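Local coordinates for protein ferredoxin (Mycobacterium smegmatis, PDB 2V2K) that transfers electrons in metabolic reactions, using two bound iron-sulfur clusters, a [3Fe-4S] and a [4Fe-4S], at residues A[3-8]-A[65-70]; A[7-12]-A[29-34]. All coordinates share one frame; numbering follows the deposited sequence.

Contact 1 of 2, residues A[3-8]-A[65-70]; sequences VIAEPC and SSYAQA. With F3S (Fe3-s4 cluster), chain D.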
# COMPACT_ATOMS: atom_id res chain seq x y z
N VAL A 3 -0.53 -3.70 5.84
CA VAL A 3 -1.17 -3.89 4.52
C VAL A 3 -2.14 -2.74 4.22
O VAL A 3 -2.96 -2.39 5.08
CB VAL A 3 -1.92 -5.25 4.45
CG1 VAL A 3 -2.62 -5.41 3.11
CG2 VAL A 3 -0.94 -6.40 4.72
N ILE A 4 -2.05 -2.15 3.02
CA ILE A 4 -3.06 -1.21 2.54
C ILE A 4 -4.13 -2.00 1.76
O ILE A 4 -3.82 -2.76 0.84
CB ILE A 4 -2.42 -0.07 1.69
CG1 ILE A 4 -1.31 0.65 2.49
CG2 ILE A 4 -3.50 0.92 1.25
CD1 ILE A 4 -0.65 1.83 1.79
N ALA A 5 -5.39 -1.80 2.15
CA ALA A 5 -6.55 -2.49 1.56
C ALA A 5 -7.44 -1.53 0.71
O ALA A 5 -7.06 -0.36 0.47
CB ALA A 5 -7.38 -3.15 2.70
N GLU A 6 -8.61 -2.02 0.28
CA GLU A 6 -9.46 -1.36 -0.74
C GLU A 6 -9.86 0.10 -0.53
O GLU A 6 -9.98 0.82 -1.51
CB GLU A 6 -10.74 -2.19 -1.01
CG GLU A 6 -11.50 -1.78 -2.31
CD GLU A 6 -12.32 -2.92 -2.95
OE1 GLU A 6 -11.76 -3.99 -3.30
OE2 GLU A 6 -13.54 -2.72 -3.16
N PRO A 7 -10.03 0.57 0.73
CA PRO A 7 -10.40 1.98 0.92
C PRO A 7 -9.44 3.03 0.36
O PRO A 7 -9.88 4.14 0.07
CB PRO A 7 -10.54 2.13 2.43
CG PRO A 7 -10.82 0.75 2.90
CD PRO A 7 -9.99 -0.14 2.02
N CYS A 8 -8.17 2.68 0.19
CA CYS A 8 -7.21 3.58 -0.43
C CYS A 8 -7.47 3.84 -1.92
O CYS A 8 -7.07 4.89 -2.43
CB CYS A 8 -5.78 3.03 -0.25
SG CYS A 8 -4.45 4.12 -0.84
N SER A 65 -9.16 -9.80 1.99
CA SER A 65 -8.03 -10.68 2.29
C SER A 65 -6.98 -10.79 1.17
O SER A 65 -5.82 -11.11 1.43
CB SER A 65 -8.51 -12.07 2.72
OG SER A 65 -9.23 -12.72 1.69
N SER A 66 -7.36 -10.48 -0.07
CA SER A 66 -6.45 -10.62 -1.19
C SER A 66 -5.46 -9.44 -1.30
O SER A 66 -4.48 -9.52 -2.04
CB SER A 66 -7.23 -10.77 -2.50
OG SER A 66 -7.79 -9.51 -2.85
N TYR A 67 -5.71 -8.37 -0.54
CA TYR A 67 -4.85 -7.17 -0.59
C TYR A 67 -3.42 -7.36 -0.06
O TYR A 67 -2.51 -6.72 -0.56
CB TYR A 67 -5.53 -5.94 0.03
CG TYR A 67 -6.51 -5.28 -0.92
CD1 TYR A 67 -6.11 -4.23 -1.76
CD2 TYR A 67 -7.82 -5.73 -1.02
CE1 TYR A 67 -6.99 -3.64 -2.64
CE2 TYR A 67 -8.70 -5.16 -1.90
CZ TYR A 67 -8.30 -4.11 -2.72
OH TYR A 67 -9.20 -3.55 -3.62
N ALA A 68 -3.21 -8.25 0.91
CA ALA A 68 -1.84 -8.58 1.33
C ALA A 68 -0.95 -9.09 0.19
O ALA A 68 0.15 -8.60 0.02
CB ALA A 68 -1.86 -9.59 2.49
N GLN A 69 -1.42 -10.07 -0.57
CA GLN A 69 -0.70 -10.48 -1.77
C GLN A 69 -0.53 -9.36 -2.81
O GLN A 69 0.49 -9.30 -3.50
CB GLN A 69 -1.39 -11.66 -2.45
CG GLN A 69 -0.55 -12.29 -3.55
CD GLN A 69 0.74 -12.92 -3.01
OE1 GLN A 69 1.84 -12.63 -3.50
NE2 GLN A 69 0.60 -13.77 -1.99
N ALA A 70 -1.52 -8.48 -2.90
CA ALA A 70 -1.48 -7.37 -3.85
C ALA A 70 -0.35 -6.40 -3.52
O ALA A 70 0.32 -5.89 -4.42
CB ALA A 70 -2.82 -6.64 -3.88
FE1 F3S D . -2.25 6.33 2.87
FE3 F3S D . -4.07 5.50 1.13
FE4 F3S D . -4.80 6.17 3.59
S1 F3S D . -2.44 6.78 0.65
S2 F3S D . -3.37 7.77 4.22
S3 F3S D . -3.45 4.50 2.92
S4 F3S D . -5.93 6.47 1.61
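A helix packs here against the N-terminal strand 2-4 and the turn that follows it, a buried contact on the flank of an iron-sulfur site, with Y67 laid along A5 and E6 as its main element. The Y67 ring lies flat over the backbone: E6 N stands 3.6 Å above the ring plane near its centre, and A5 C sits over the same face nearer the rim. A5 CA makes an off-centre CH-pi contact, 4.1 Å from the centroid of the Y67 ring. At the far end of the ring, Y67 OH donates to E6 OE1 over 2.6 Å; OE1 lies near the ring plane and is met on its anti side, 23° out of the carboxylate plane. E6 reaches this hydroxyl because CG leaves anti to the backbone N (chi1 -165°) and the extended chain, starting above the ring face at its CZ end, comes down beside the hydroxyl.

Earlier in the chain, on the strand itself, V3 sets both methyls against A68: CG1 is 3.6 Å from A68 N, CG2 4.0 Å from A68 CB. I4 turns its side chain the other way, toward the cluster. N71 ties I4 O to Y67 O through its side-chain amide. Strand 2-4 pairs antiparallel with 54-56, a two-stranded sheet of the bacterial ferredoxin fold, here backed by the added C-terminal region of a seven-iron ferredoxin.

Contact 2 of 2, residues A[7-12]-A[29-34]; sequences PCVDVK and ARMLYI. With F3S (Fe3-s4 cluster), chain D.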
# COMPACT_ATOMS: atom_id res chain seq x y z
N PRO A 7 -10.03 0.57 0.73
CA PRO A 7 -10.40 1.98 0.92
C PRO A 7 -9.44 3.03 0.36
O PRO A 7 -9.88 4.14 0.07
CB PRO A 7 -10.54 2.13 2.43
CG PRO A 7 -10.82 0.75 2.90
CD PRO A 7 -9.99 -0.14 2.02
N CYS A 8 -8.17 2.68 0.19
CA CYS A 8 -7.21 3.58 -0.43
C CYS A 8 -7.47 3.84 -1.92
O CYS A 8 -7.07 4.89 -2.43
CB CYS A 8 -5.78 3.03 -0.25
SG CYS A 8 -4.45 4.12 -0.84
N VAL A 9 -8.11 2.89 -2.61
CA VAL A 9 -8.20 2.90 -4.09
C VAL A 9 -8.94 4.15 -4.56
O VAL A 9 -10.06 4.42 -4.11
CB VAL A 9 -8.86 1.64 -4.66
CG1 VAL A 9 -9.14 1.82 -6.19
CG2 VAL A 9 -7.99 0.42 -4.39
N ASP A 10 -8.25 4.93 -5.39
CA ASP A 10 -8.73 6.21 -5.93
C ASP A 10 -9.07 7.24 -4.83
O ASP A 10 -9.88 8.16 -5.05
CB ASP A 10 -9.92 6.00 -6.88
CG ASP A 10 -9.59 5.06 -8.06
OD1 ASP A 10 -8.40 4.89 -8.43
OD2 ASP A 10 -10.56 4.52 -8.65
N VAL A 11 -8.46 7.07 -3.65
CA VAL A 11 -8.50 8.07 -2.59
C VAL A 11 -7.08 8.61 -2.39
O VAL A 11 -6.85 9.81 -2.56
CB VAL A 11 -9.11 7.49 -1.27
CG1 VAL A 11 -9.13 8.54 -0.14
CG2 VAL A 11 -10.49 6.97 -1.53
N LYS A 12 -6.14 7.74 -2.05
CA LYS A 12 -4.72 8.13 -1.92
C LYS A 12 -4.48 9.43 -1.12
O LYS A 12 -3.90 10.39 -1.63
CB LYS A 12 -4.04 8.19 -3.29
CG LYS A 12 -3.84 6.81 -3.94
CD LYS A 12 -3.60 6.86 -5.44
CE LYS A 12 -2.38 7.66 -5.84
NZ LYS A 12 -2.22 7.78 -7.33
N ALA A 29 -0.67 3.88 -9.55
CA ALA A 29 -1.73 4.64 -10.19
C ALA A 29 -3.04 4.65 -9.38
O ALA A 29 -3.73 5.67 -9.35
CB ALA A 29 -1.99 4.09 -11.59
N ARG A 30 -3.39 3.51 -8.77
CA ARG A 30 -4.67 3.33 -8.09
C ARG A 30 -4.66 3.47 -6.57
O ARG A 30 -5.68 3.83 -5.97
CB ARG A 30 -5.26 1.94 -8.40
CG ARG A 30 -5.49 1.64 -9.86
CD ARG A 30 -6.45 2.61 -10.54
NE ARG A 30 -7.82 2.60 -10.01
CZ ARG A 30 -8.76 1.69 -10.31
NH1 ARG A 30 -8.50 0.67 -11.11
NH2 ARG A 30 -9.98 1.81 -9.79
N MET A 31 -3.53 3.14 -5.95
CA MET A 31 -3.41 3.16 -4.47
C MET A 31 -1.93 3.20 -4.08
O MET A 31 -1.06 3.20 -4.94
CB MET A 31 -4.13 1.94 -3.82
CG MET A 31 -3.60 0.59 -4.25
SD MET A 31 -4.55 -0.82 -3.62
CE MET A 31 -4.12 -0.85 -1.89
N LEU A 32 -1.68 3.30 -2.77
CA LEU A 32 -0.35 3.07 -2.20
C LEU A 32 -0.23 1.62 -1.69
O LEU A 32 -1.23 0.96 -1.46
CB LEU A 32 -0.03 4.06 -1.08
CG LEU A 32 0.59 5.34 -1.62
CD1 LEU A 32 -0.47 6.09 -2.45
CD2 LEU A 32 1.16 6.22 -0.51
N TYR A 33 1.02 1.16 -1.57
CA TYR A 33 1.38 -0.23 -1.26
C TYR A 33 2.53 -0.27 -0.25
O TYR A 33 3.53 0.46 -0.42
CB TYR A 33 1.80 -0.98 -2.53
CG TYR A 33 0.78 -0.98 -3.68
CD1 TYR A 33 0.70 0.09 -4.59
CD2 TYR A 33 -0.08 -2.04 -3.85
CE1 TYR A 33 -0.24 0.07 -5.64
CE2 TYR A 33 -1.01 -2.07 -4.90
CZ TYR A 33 -1.07 -1.01 -5.79
OH TYR A 33 -2.01 -1.07 -6.80
N ILE A 34 2.39 -1.06 0.80
CA ILE A 34 3.46 -1.25 1.82
C ILE A 34 4.35 -2.40 1.39
O ILE A 34 3.85 -3.52 1.14
CB ILE A 34 2.88 -1.51 3.23
CG1 ILE A 34 2.17 -0.24 3.73
CG2 ILE A 34 3.97 -2.05 4.18
CD1 ILE A 34 1.39 -0.37 5.04
FE1 F3S D . -2.25 6.33 2.87
FE3 F3S D . -4.07 5.50 1.13
FE4 F3S D . -4.80 6.17 3.59
S1 F3S D . -2.44 6.78 0.65
S2 F3S D . -3.37 7.77 4.22
S3 F3S D . -3.45 4.50 2.92
S4 F3S D . -5.93 6.47 1.61
O HOH W 1 -6.37 6.74 -8.57
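The loop that carries the first cysteine of the cluster motif is anchored here to the strand-and-turn segment 29-34, so C8 and its surroundings are held beside the iron-sulfur cluster. C8 SG, bound to iron FE3, also accepts a hydrogen bond from L32 N at 3.5 Å, almost straight at 174°. Such N-H...S bonds probably help to stabilise negative charge on the cluster and its ligands and so to tune its potential.

Beyond the cysteine the two backbones are pinned by D10 N donating to R30 O at 2.9 Å, and V9 CA adds a CA-H...O contact to the same oxygen. R30 then folds back on D10, its chain bent twice, and grips the carboxylate side-on: NE bonds OD1 at 2.8 Å and NH2 bonds OD2 at 3.0 Å. Both oxygens are met on their syn sides, somewhat out of the carboxylate plane, with the two flat groups 20° apart. A water donating to D10 OD1 and A29 O closes a further bridge, while L100 O and Q103 N from the C-terminal tail engage R30 and D10, so the salt bridge is this protein's own link between loop, turn and tail.

K12 lies across L32 at about a right angle, CG 3.8 Å from L32 CD1. Its ammonium makes a weak bond to A29 O but is held more firmly by G28 O and the E27 carboxylate. Nearer the core, V9 CG2 packs on M31 SD at 3.7 Å. L32 sends CD1 to within 3.7 Å of sulfur S1, an apolar wall for the cluster. A cysteine loop whose ligand sulfur takes a backbone N-H...S bond, here from L32, is characteristic of cysteine-ligated iron-sulfur sites.

Contacts 1 and 2 lie with centres about 9 Å apart and start from one continuous piece of chain, sharing P7 and C8. Strand 2-4 and its following turn meet helix 67-73 in contact 1; the loop then runs on to meet the turn and strand 32-34 in contact 2. Between them I4 and M31 join the two: M31 CE packs 3.3 Å from I4 O. Both contacts touch the same cluster, one through I4 and C8, the other through C8, K12 and L32. The N-terminal piece of chain thus links helix 67-73, the 25-27/32-34 hairpin and the cluster.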